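Local coordinates for APL1 (Anopheles gambiae, PDB 3O6N), which probably pairs with LRIM1 as a leucine-rich repeat protein that regulates complement-like immunity in the mosquito, at residues A[178-183]-A[191-196]; A[242-247]-A[253-258]; A[287-292]-A[298-303]; A[333-338]-A[342-347]. All coordinates share one frame; numbering follows the deposited sequence.

Interaction 1 of 4, residues A[178-183]-A[191-196]. With NAG (2-acetamido-2-deoxy-beta-D-glucopyranose), chain B.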
# COMPACT_ATOMS: atom_id res chain seq x y z
N THR A 178 -14.80 0.35 -5.85
CA THR A 178 -15.75 -0.23 -4.92
C THR A 178 -15.71 -1.75 -5.03
O THR A 178 -16.25 -2.46 -4.18
CB THR A 178 -17.18 0.27 -5.17
OG1 THR A 178 -17.53 0.04 -6.55
CG2 THR A 178 -17.30 1.75 -4.86
N HIS A 179 -15.07 -2.25 -6.08
CA HIS A 179 -14.91 -3.69 -6.24
C HIS A 179 -13.61 -4.07 -6.94
O HIS A 179 -13.31 -3.58 -8.03
CB HIS A 179 -16.08 -4.29 -7.02
CG HIS A 179 -15.98 -5.77 -7.19
ND1 HIS A 179 -16.36 -6.66 -6.21
CD2 HIS A 179 -15.54 -6.53 -8.23
CE1 HIS A 179 -16.15 -7.90 -6.63
NE2 HIS A 179 -15.66 -7.84 -7.85
N VAL A 180 -12.83 -4.93 -6.28
CA VAL A 180 -11.74 -5.66 -6.92
C VAL A 180 -11.46 -6.91 -6.10
O VAL A 180 -11.12 -6.83 -4.91
CB VAL A 180 -10.45 -4.83 -7.09
CG1 VAL A 180 -10.02 -4.19 -5.76
CG2 VAL A 180 -9.34 -5.70 -7.65
N ASP A 181 -11.63 -8.08 -6.71
CA ASP A 181 -11.48 -9.34 -5.99
C ASP A 181 -10.08 -9.92 -6.16
O ASP A 181 -9.79 -10.59 -7.15
CB ASP A 181 -12.53 -10.35 -6.46
CG ASP A 181 -12.64 -11.54 -5.52
OD1 ASP A 181 -11.73 -11.74 -4.70
OD2 ASP A 181 -13.65 -12.27 -5.61
N LEU A 182 -9.22 -9.66 -5.18
CA LEU A 182 -7.84 -10.11 -5.24
C LEU A 182 -7.73 -11.62 -5.05
O LEU A 182 -6.69 -12.20 -5.36
CB LEU A 182 -7.01 -9.40 -4.17
CG LEU A 182 -6.94 -7.88 -4.26
CD1 LEU A 182 -6.24 -7.30 -3.04
CD2 LEU A 182 -6.24 -7.44 -5.54
N SER A 183 -8.78 -12.24 -4.53
CA SER A 183 -8.79 -13.69 -4.32
C SER A 183 -8.71 -14.40 -5.67
O SER A 183 -8.30 -15.56 -5.76
CB SER A 183 -10.03 -14.14 -3.54
OG SER A 183 -11.17 -14.26 -4.38
N ALA A 191 0.49 -6.54 -3.42
CA ALA A 191 -0.74 -5.91 -3.89
C ALA A 191 -1.03 -4.64 -3.11
O ALA A 191 -0.89 -4.60 -1.89
CB ALA A 191 -1.91 -6.87 -3.80
N ASN A 192 -1.45 -3.61 -3.83
CA ASN A 192 -1.72 -2.32 -3.21
C ASN A 192 -3.05 -1.76 -3.70
O ASN A 192 -3.19 -1.43 -4.88
CB ASN A 192 -0.58 -1.35 -3.54
CG ASN A 192 -0.46 -0.22 -2.53
OD1 ASN A 192 -1.46 0.33 -2.08
ND2 ASN A 192 0.79 0.12 -2.18
N VAL A 193 -4.04 -1.69 -2.81
CA VAL A 193 -5.34 -1.16 -3.17
C VAL A 193 -5.71 0.01 -2.26
O VAL A 193 -6.88 0.33 -2.07
CB VAL A 193 -6.45 -2.24 -3.14
CG1 VAL A 193 -6.24 -3.27 -4.25
CG2 VAL A 193 -6.51 -2.92 -1.78
N SER A 194 -4.68 0.66 -1.72
CA SER A 194 -4.90 1.76 -0.78
C SER A 194 -5.57 2.95 -1.47
O SER A 194 -5.49 3.11 -2.69
CB SER A 194 -3.59 2.19 -0.11
OG SER A 194 -2.67 2.74 -1.04
N TYR A 195 -6.25 3.77 -0.67
CA TYR A 195 -6.93 4.95 -1.19
C TYR A 195 -7.98 4.61 -2.24
O TYR A 195 -7.90 5.04 -3.39
CB TYR A 195 -5.93 5.98 -1.72
CG TYR A 195 -5.13 6.62 -0.63
CD1 TYR A 195 -5.64 7.68 0.12
CD2 TYR A 195 -3.85 6.17 -0.32
CE1 TYR A 195 -4.90 8.27 1.12
CE2 TYR A 195 -3.11 6.75 0.68
CZ TYR A 195 -3.64 7.80 1.40
OH TYR A 195 -2.89 8.38 2.39
N ASN A 196 -8.96 3.82 -1.82
CA ASN A 196 -10.10 3.50 -2.65
C ASN A 196 -11.39 3.49 -1.83
O ASN A 196 -11.44 4.09 -0.76
CB ASN A 196 -9.88 2.17 -3.40
CG ASN A 196 -8.98 2.34 -4.61
OD1 ASN A 196 -9.39 2.91 -5.61
ND2 ASN A 196 -7.75 1.85 -4.51
C1 NAG B . 0.89 1.40 -1.51
C2 NAG B . 2.20 1.26 -0.73
C3 NAG B . 2.62 2.57 -0.06
C4 NAG B . 2.57 3.74 -1.04
C5 NAG B . 1.26 3.73 -1.82
C6 NAG B . 1.29 4.78 -2.92
C7 NAG B . 3.07 -0.66 0.48
C8 NAG B . 3.01 -1.44 1.76
N2 NAG B . 2.10 0.23 0.29
O3 NAG B . 3.92 2.42 0.47
O4 NAG B . 2.66 4.97 -0.34
O5 NAG B . 1.02 2.47 -2.42
O6 NAG B . 2.18 4.36 -3.93
O7 NAG B . 3.97 -0.85 -0.34

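Interaction 2 of 4, residues A[242-247]-A[253-258]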
# COMPACT_ATOMS: atom_id res chain seq x y z
N ALA A 242 -10.45 -11.29 14.66
CA ALA A 242 -10.35 -12.75 14.68
C ALA A 242 -9.65 -13.32 13.45
O ALA A 242 -8.91 -14.31 13.54
CB ALA A 242 -11.74 -13.37 14.84
N TRP A 243 -9.88 -12.70 12.30
CA TRP A 243 -9.29 -13.13 11.04
C TRP A 243 -7.76 -13.14 11.06
O TRP A 243 -7.13 -13.76 10.21
CB TRP A 243 -9.80 -12.24 9.90
CG TRP A 243 -9.76 -10.79 10.27
CD1 TRP A 243 -10.77 -10.07 10.84
CD2 TRP A 243 -8.66 -9.90 10.11
NE1 TRP A 243 -10.36 -8.77 11.04
CE2 TRP A 243 -9.06 -8.65 10.61
CE3 TRP A 243 -7.36 -10.04 9.60
CZ2 TRP A 243 -8.22 -7.54 10.60
CZ3 TRP A 243 -6.53 -8.94 9.60
CH2 TRP A 243 -6.96 -7.70 10.10
N LEU A 244 -7.16 -12.45 12.02
CA LEU A 244 -5.70 -12.43 12.14
C LEU A 244 -5.09 -13.83 12.37
O LEU A 244 -3.91 -14.05 12.11
CB LEU A 244 -5.26 -11.47 13.25
CG LEU A 244 -5.25 -9.99 12.88
CD1 LEU A 244 -5.05 -9.11 14.11
CD2 LEU A 244 -4.18 -9.70 11.83
N LEU A 245 -5.92 -14.75 12.85
CA LEU A 245 -5.47 -16.11 13.12
C LEU A 245 -5.00 -16.80 11.84
O LEU A 245 -4.26 -17.78 11.88
CB LEU A 245 -6.60 -16.93 13.74
CG LEU A 245 -6.19 -18.19 14.50
CD1 LEU A 245 -5.42 -17.82 15.76
CD2 LEU A 245 -7.40 -19.04 14.83
N ASN A 246 -5.43 -16.27 10.70
CA ASN A 246 -5.13 -16.89 9.41
C ASN A 246 -3.80 -16.45 8.80
O ASN A 246 -3.43 -16.90 7.72
CB ASN A 246 -6.27 -16.64 8.44
CG ASN A 246 -7.54 -17.35 8.85
OD1 ASN A 246 -7.48 -18.38 9.53
ND2 ASN A 246 -8.68 -16.82 8.45
N TYR A 247 -3.07 -15.59 9.51
CA TYR A 247 -1.84 -15.01 8.98
C TYR A 247 -0.66 -15.13 9.95
O TYR A 247 -0.18 -14.14 10.48
CB TYR A 247 -2.09 -13.55 8.55
CG TYR A 247 -3.32 -13.48 7.67
CD1 TYR A 247 -3.28 -13.96 6.37
CD2 TYR A 247 -4.52 -12.99 8.15
CE1 TYR A 247 -4.40 -13.94 5.56
CE2 TYR A 247 -5.65 -12.97 7.35
CZ TYR A 247 -5.58 -13.44 6.05
OH TYR A 247 -6.69 -13.42 5.25
N VAL A 253 1.52 -5.45 11.27
CA VAL A 253 0.15 -5.15 10.87
C VAL A 253 -0.27 -3.80 11.43
O VAL A 253 -0.04 -3.50 12.61
CB VAL A 253 -0.84 -6.27 11.28
CG1 VAL A 253 -0.87 -6.44 12.79
CG2 VAL A 253 -2.23 -5.97 10.74
N ASP A 254 -0.85 -2.96 10.58
CA ASP A 254 -1.31 -1.65 11.02
C ASP A 254 -2.83 -1.62 10.99
O ASP A 254 -3.44 -1.68 9.93
CB ASP A 254 -0.72 -0.54 10.13
CG ASP A 254 -0.95 0.85 10.71
OD1 ASP A 254 -1.81 1.00 11.59
OD2 ASP A 254 -0.26 1.80 10.26
N LEU A 255 -3.42 -1.55 12.18
CA LEU A 255 -4.87 -1.50 12.35
C LEU A 255 -5.33 -0.13 12.85
O LEU A 255 -6.46 0.01 13.30
CB LEU A 255 -5.30 -2.56 13.38
CG LEU A 255 -4.89 -4.00 13.05
CD1 LEU A 255 -5.18 -4.92 14.23
CD2 LEU A 255 -5.62 -4.46 11.82
N SER A 256 -4.45 0.86 12.78
CA SER A 256 -4.78 2.19 13.30
C SER A 256 -5.94 2.81 12.52
O SER A 256 -6.18 2.45 11.37
CB SER A 256 -3.56 3.11 13.28
OG SER A 256 -3.13 3.38 11.96
N TYR A 257 -6.65 3.73 13.16
CA TYR A 257 -7.78 4.40 12.53
C TYR A 257 -8.83 3.41 12.02
O TYR A 257 -9.22 3.44 10.85
CB TYR A 257 -7.31 5.32 11.40
CG TYR A 257 -6.47 6.48 11.88
CD1 TYR A 257 -7.06 7.67 12.27
CD2 TYR A 257 -5.09 6.38 11.94
CE1 TYR A 257 -6.29 8.74 12.71
CE2 TYR A 257 -4.31 7.44 12.38
CZ TYR A 257 -4.91 8.61 12.76
OH TYR A 257 -4.14 9.66 13.20
N ASN A 258 -9.26 2.53 12.92
CA ASN A 258 -10.39 1.65 12.66
C ASN A 258 -11.40 1.79 13.80
O ASN A 258 -11.38 2.78 14.52
CB ASN A 258 -9.92 0.20 12.48
CG ASN A 258 -9.44 -0.07 11.06
OD1 ASN A 258 -10.25 -0.33 10.17
ND2 ASN A 258 -8.13 -0.01 10.84

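Interaction 3 of 4, residues A[287-292]-A[298-303]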
# COMPACT_ATOMS: atom_id res chain seq x y z
N LEU A 287 -7.85 -4.17 26.89
CA LEU A 287 -6.64 -4.76 26.34
C LEU A 287 -6.18 -5.94 27.18
O LEU A 287 -5.87 -5.79 28.36
CB LEU A 287 -5.53 -3.72 26.30
CG LEU A 287 -4.15 -4.24 25.89
CD1 LEU A 287 -4.15 -4.62 24.43
CD2 LEU A 287 -3.08 -3.19 26.18
N ASN A 288 -6.11 -7.12 26.57
CA ASN A 288 -5.54 -8.28 27.24
C ASN A 288 -4.54 -9.00 26.36
O ASN A 288 -4.91 -9.81 25.51
CB ASN A 288 -6.63 -9.25 27.70
CG ASN A 288 -6.07 -10.47 28.42
OD1 ASN A 288 -4.87 -10.75 28.33
ND2 ASN A 288 -6.93 -11.19 29.14
N LEU A 289 -3.26 -8.69 26.56
CA LEU A 289 -2.19 -9.44 25.93
C LEU A 289 -1.36 -10.14 27.00
O LEU A 289 -0.20 -10.49 26.78
CB LEU A 289 -1.30 -8.51 25.08
CG LEU A 289 -1.94 -7.95 23.81
CD1 LEU A 289 -1.00 -6.95 23.13
CD2 LEU A 289 -2.33 -9.08 22.85
N TYR A 290 -1.96 -10.36 28.17
CA TYR A 290 -1.27 -11.05 29.26
C TYR A 290 -1.69 -12.51 29.40
O TYR A 290 -0.94 -13.32 29.95
CB TYR A 290 -1.45 -10.31 30.60
CG TYR A 290 -2.85 -9.85 30.91
CD1 TYR A 290 -3.73 -10.65 31.64
CD2 TYR A 290 -3.30 -8.60 30.48
CE1 TYR A 290 -5.01 -10.22 31.92
CE2 TYR A 290 -4.58 -8.17 30.77
CZ TYR A 290 -5.44 -8.98 31.48
OH TYR A 290 -6.71 -8.54 31.76
N GLY A 291 -2.87 -12.86 28.91
CA GLY A 291 -3.29 -14.25 28.86
C GLY A 291 -2.26 -15.08 28.11
O GLY A 291 -1.89 -16.18 28.53
N GLN A 292 -1.81 -14.55 26.98
CA GLN A 292 -0.69 -15.12 26.24
C GLN A 292 -0.00 -14.01 25.45
O GLN A 292 -0.47 -13.61 24.38
CB GLN A 292 -1.15 -16.24 25.30
CG GLN A 292 -0.01 -16.92 24.56
CD GLN A 292 -0.46 -18.10 23.72
OE1 GLN A 292 -1.30 -18.89 24.15
NE2 GLN A 292 0.08 -18.21 22.51
N LYS A 298 7.84 -6.16 19.36
CA LYS A 298 8.81 -5.10 19.65
C LYS A 298 8.16 -3.73 19.72
O LYS A 298 8.58 -2.87 20.50
CB LYS A 298 9.91 -5.07 18.57
CG LYS A 298 10.75 -6.33 18.47
CD LYS A 298 11.43 -6.65 19.79
CE LYS A 298 12.31 -7.89 19.67
NZ LYS A 298 12.88 -8.33 20.98
N VAL A 299 7.14 -3.51 18.89
CA VAL A 299 6.49 -2.20 18.82
C VAL A 299 4.99 -2.35 19.00
O VAL A 299 4.35 -3.15 18.31
CB VAL A 299 6.79 -1.49 17.48
CG1 VAL A 299 6.04 -0.16 17.39
CG2 VAL A 299 8.29 -1.27 17.29
N LEU A 300 4.43 -1.59 19.93
CA LEU A 300 3.00 -1.63 20.18
C LEU A 300 2.48 -0.20 20.32
O LEU A 300 2.85 0.51 21.25
CB LEU A 300 2.69 -2.44 21.45
CG LEU A 300 1.22 -2.64 21.83
CD1 LEU A 300 0.42 -3.25 20.68
CD2 LEU A 300 1.09 -3.50 23.08
N ASP A 301 1.64 0.20 19.38
CA ASP A 301 1.09 1.55 19.40
C ASP A 301 -0.37 1.51 19.81
O ASP A 301 -1.22 1.05 19.04
CB ASP A 301 1.24 2.21 18.02
CG ASP A 301 0.86 3.67 18.04
OD1 ASP A 301 0.31 4.13 19.06
OD2 ASP A 301 1.11 4.36 17.02
N LEU A 302 -0.65 1.98 21.01
CA LEU A 302 -2.01 2.02 21.53
C LEU A 302 -2.47 3.46 21.77
O LEU A 302 -3.45 3.69 22.47
CB LEU A 302 -2.10 1.25 22.85
CG LEU A 302 -1.69 -0.22 22.82
CD1 LEU A 302 -1.48 -0.75 24.22
CD2 LEU A 302 -2.73 -1.04 22.07
N SER A 303 -1.76 4.41 21.19
CA SER A 303 -2.06 5.82 21.42
C SER A 303 -3.42 6.22 20.85
O SER A 303 -3.90 5.62 19.89
CB SER A 303 -0.95 6.73 20.86
OG SER A 303 -0.89 6.66 19.43

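Interaction 4 of 4, residues A[333-338]-A[342-347]. With NAG (2-acetamido-2-deoxy-beta-D-glucopyranose), chain D.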
# COMPACT_ATOMS: atom_id res chain seq x y z
N LEU A 333 0.62 2.05 35.38
CA LEU A 333 1.49 1.29 34.51
C LEU A 333 2.61 0.70 35.37
O LEU A 333 3.21 1.40 36.18
CB LEU A 333 2.09 2.18 33.42
CG LEU A 333 3.05 1.48 32.45
CD1 LEU A 333 2.31 0.44 31.62
CD2 LEU A 333 3.75 2.50 31.54
N LYS A 334 2.86 -0.60 35.19
CA LYS A 334 3.93 -1.27 35.93
C LYS A 334 4.93 -1.89 34.97
O LYS A 334 4.56 -2.54 34.00
CB LYS A 334 3.35 -2.37 36.82
CG LYS A 334 2.63 -1.88 38.06
CD LYS A 334 2.14 -3.07 38.89
CE LYS A 334 1.47 -2.62 40.17
NZ LYS A 334 0.95 -3.79 40.94
N LEU A 335 6.22 -1.69 35.26
CA LEU A 335 7.28 -2.30 34.47
C LEU A 335 8.25 -3.01 35.41
O LEU A 335 8.50 -2.55 36.52
CB LEU A 335 8.03 -1.24 33.66
CG LEU A 335 7.29 -0.52 32.53
CD1 LEU A 335 8.20 0.54 31.91
CD2 LEU A 335 6.83 -1.50 31.46
N SER A 336 8.79 -4.13 34.96
CA SER A 336 9.80 -4.86 35.72
C SER A 336 11.14 -4.14 35.63
O SER A 336 11.37 -3.35 34.72
CB SER A 336 9.95 -6.28 35.18
OG SER A 336 8.76 -7.02 35.34
N THR A 337 12.02 -4.43 36.58
CA THR A 337 13.34 -3.81 36.61
C THR A 337 14.11 -4.09 35.32
O THR A 337 14.94 -3.28 34.89
CB THR A 337 14.17 -4.33 37.81
OG1 THR A 337 13.40 -4.19 39.01
CG2 THR A 337 15.46 -3.54 37.94
N HIS A 338 13.81 -5.22 34.69
CA HIS A 338 14.56 -5.68 33.53
C HIS A 338 13.85 -5.46 32.20
O HIS A 338 14.18 -6.10 31.20
CB HIS A 338 14.88 -7.17 33.69
CG HIS A 338 13.66 -8.03 33.83
ND1 HIS A 338 12.87 -8.39 32.76
CD2 HIS A 338 13.08 -8.59 34.92
CE1 HIS A 338 11.87 -9.14 33.18
NE2 HIS A 338 11.97 -9.27 34.49
N LYS A 342 12.80 1.15 25.06
CA LYS A 342 13.73 2.19 24.63
C LYS A 342 12.98 3.48 24.27
O LYS A 342 13.55 4.56 24.27
CB LYS A 342 14.55 1.72 23.43
CG LYS A 342 15.47 0.55 23.73
CD LYS A 342 16.45 0.89 24.84
CE LYS A 342 17.38 -0.28 25.13
NZ LYS A 342 18.35 0.04 26.22
N ASN A 343 11.70 3.35 23.95
CA ASN A 343 10.86 4.49 23.60
C ASN A 343 9.46 4.29 24.18
O ASN A 343 8.76 3.35 23.82
CB ASN A 343 10.79 4.66 22.08
CG ASN A 343 10.29 6.03 21.66
OD1 ASN A 343 9.53 6.68 22.38
ND2 ASN A 343 10.72 6.48 20.49
N LEU A 344 9.06 5.19 25.08
CA LEU A 344 7.78 5.09 25.77
C LEU A 344 7.07 6.44 25.78
O LEU A 344 7.67 7.45 26.13
CB LEU A 344 8.01 4.62 27.20
CG LEU A 344 6.82 4.50 28.16
CD1 LEU A 344 5.83 3.44 27.66
CD2 LEU A 344 7.31 4.17 29.57
N THR A 345 5.80 6.47 25.37
CA THR A 345 5.01 7.70 25.49
C THR A 345 3.91 7.52 26.54
O THR A 345 3.28 6.46 26.62
CB THR A 345 4.39 8.16 24.16
OG1 THR A 345 3.52 7.15 23.64
CG2 THR A 345 5.50 8.46 23.13
N LEU A 346 3.68 8.56 27.34
CA LEU A 346 2.84 8.45 28.53
C LEU A 346 1.91 9.64 28.75
O LEU A 346 1.04 9.60 29.62
CB LEU A 346 3.73 8.31 29.77
CG LEU A 346 4.67 7.10 29.82
CD1 LEU A 346 5.65 7.25 30.98
CD2 LEU A 346 3.86 5.81 29.94
N SER A 347 2.10 10.70 27.97
CA SER A 347 1.38 11.94 28.23
C SER A 347 -0.10 11.85 27.85
O SER A 347 -0.53 10.93 27.16
CB SER A 347 2.05 13.14 27.55
OG SER A 347 1.85 13.12 26.14
C1 NAG D . 9.98 7.66 20.12
C2 NAG D . 10.91 8.39 19.15
C3 NAG D . 10.21 9.55 18.43
C4 NAG D . 8.84 9.14 17.92
C5 NAG D . 8.03 8.45 19.01
C6 NAG D . 6.69 7.99 18.47
C7 NAG D . 13.28 8.42 19.65
C8 NAG D . 14.37 8.91 20.56
N2 NAG D . 12.06 8.90 19.86
O3 NAG D . 11.01 9.97 17.35
O4 NAG D . 8.15 10.28 17.46
O5 NAG D . 8.74 7.34 19.51
O6 NAG D . 5.65 8.74 19.07
O7 NAG D . 13.54 7.60 18.76

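Interaction 1 of 4, residues A[178-183]-A[191-196]
Leu182 lays its CD1 methyl against two side chains of 191-196 at once, 4.2 Å from Val193 CG1. The same Leu182 CD1 stands 4.4 Å from Ala191 CB, so one leucine branch spans two inward residues of the strand segment. Val180 comes at Val193 tip to tip, with 4.2 Å between Val180 CG1 and Val193 CG1. The CG1 of Val193 is thus the shared meeting point: it lies beside the backbone N and anti to the carbonyl carbon (chi1 -68°), and from there takes both Val180 and Leu182. All four residues are buried, and no hydrogen bond crosses between the segments; Leu210 and Leu170 of the flanking strands extend the apolar layer around Leu182. The solvent side lies at the ends: Thr178 is exposed, and so is Tyr195, its ring stacked with that of His214.

The other face of 191-196 is polar and carries sugar. Asn192 points away from the packing, and its ND2 is joined covalently to C1 of an N-acetylglucosamine, which is hydrogen-bonded to Asp211 and Gln171. Ser194 OG donates to Asn192 OD1 over 2.9 Å. Ser194 N reaches the same Asn192 OD1 in the carbonyl plane at 3.3 Å, closing an Asx turn that holds the glycosylated amide in place. Asn196 ND2 donates almost straight to Val193 O (3.0 Å, 175°), while its OD1 accepts from Leu177 N. Inward aliphatic residues on a short strand, followed by a buried asparagine that bonds backbone groups, are the signature of the leucine-rich repeat.

Interaction 2 of 4, residues A[242-247]-A[253-258]
Leu255 meets two side chains of 242-247, Leu244 and Trp243, and it can be traced outward from its backbone. CB points toward 242-247; chi1 (-57°) sets CG beside the backbone N, and there the chain forks. CD1 meets Leu244 CD1 tip to tip at 4.2 Å. CD2 comes to the edge of the Trp243 indole, near the ring plane, with Trp243 CH2 3.9 Å from Leu255 CD2; the two side chains run past each other in opposite directions. Leu244 backs this pairing, since its CG sits 3.7 Å above one face of the Trp243 ring, toward the rim. The other branch of Leu244 leans on the strand residue, with Leu244 CD2 and Val253 CG2 4.3 Å apart. The indole is held by its polar end too, for Trp243 NE1 is hydrogen-bonded to Asp240 O.

Segment 242-247 is mostly a short 3-10 segment, 242-246, which closes the returning side of the solenoid opposite strand 252-254. That strand is flanked by strands 230-232 and 276-278, whose Leu231 and Leu277 touch Val253, while Trp243 also rests on Leu231.

Interaction 3 of 4, residues A[287-292]-A[298-303]
Asn288 OD1 is gripped by two backbone N-H groups, those of Tyr290 and Gly291. Tyr290 N donates over 2.9 Å to Asn288 OD1, and Gly291 N over 3.0 Å to the same oxygen, both in the carbonyl plane; the Gly291 bond falls on a lone pair. These are an Asx turn and an Asx motif, and they curl the chain just after Leu289. The Tyr290 ring folds over the same oxygen, so that Asn288 OD1 lies 3.2 Å above the ring plane, over its centre.

On the inward side the contact is wholly aliphatic. Leu287 and Leu302 cross at about a right angle, and their methyls Leu287 CD2 and Leu302 CD1 are only 3.5 Å apart, the tightest point between the segments. Different torsions accompany the crossing: Leu287 has CG beside the carbonyl carbon (chi1 173°), Leu302 has it beside the backbone N (chi1 -59°). Leu289 and Leu300 instead reach for each other tip to tip, with Leu289 CD1 4.0 Å from Leu300 CD2. This is the leucine-rich repeat core between its two walls, strand 299-301 on one side and the weakly bonded strand near 287-288 on the other. Phe317 of helix 314-317 packs against Leu287 and Leu300.

Asp301, outward from the leucines, makes the matching Asx turn on the strand side. Its OD1 takes Ser303 OG at 2.8 Å on the syn lone pair, and Ser303 N nearly end-on to its C-O bond. Within that turn, Leu302 O accepts hydrogen bonds from Asn305 ND2 and Asn328 ND2.

Interaction 4 of 4, residues A[333-338]-A[342-347]
Leu333 has the most surface buried here, followed by Leu344, and Leu333 CD2 is the methyl that enters the strand segment. It meets Leu346 CD2 at 3.7 Å, the closest approach of the contact, with the two side chains crossing at roughly a right angle. The same Leu333 CD2 also stands 4.4 Å from Leu344 CD2, placing it between two inward residues of 342-347. The CB of Leu333 already points toward 342-347; chi1 (179°) sets CG beside the carbonyl carbon, and CD2 makes the contact.

Leu344 takes its two partners on a single methyl. Besides Leu333, Leu335 CD1 touches Leu344 CD2 at 4.4 Å, a looser meeting than the Leu333 to Leu346 one. Helices close the surroundings: Leu359 of helix 353-359 packs against Leu333, Leu335 and Leu346, and Phe317 of helix 314-317 against Leu333 and Leu335. Strand 343-345 is the last of the series of parallel strands in this solenoid, and Leu344 also touches Leu323 of the strand before it.

Asn343 and Thr345, flanking Leu344, belong to the other face of the strand. Asn343 ND2 is covalently bonded to C1 of an N-acetylglucosamine, and Thr345 CG2 comes within 4.1 Å of the sugar O6. Tyr324 OH is hydrogen-bonded to the sugar from the neighbouring strand, and Thr345 OG1 to Asp326 OD1. With no hydrogen bond between the two segments, their mutual cohesion rests on leucine methyls, while the glycosylated asparagine and Thr345 lie on the strand's other face.

Overall arrangement
The four contacts follow one another along the chain and never touch; centres of interactions 1 and 2 lie about 17 Å apart, those of 2 and 3, and of 3 and 4, about 13 Å. All are buried and apolar, and each joins a strand of the same parallel series to the returning wall of the solenoid. That wall changes: loop and 3-10 segment in interactions 1 and 2, a weak strand in interaction 3, irregular chain near helices in interaction 4. Only interaction 2 uses an aromatic ring across the contact. Interactions 1 and 4 carry sugar on the strand face turned from the core; an Asx turn ends the strand in 1, 2 and 3, made by the glycosylated asparagine in 1 and by aspartate in 2 and 3.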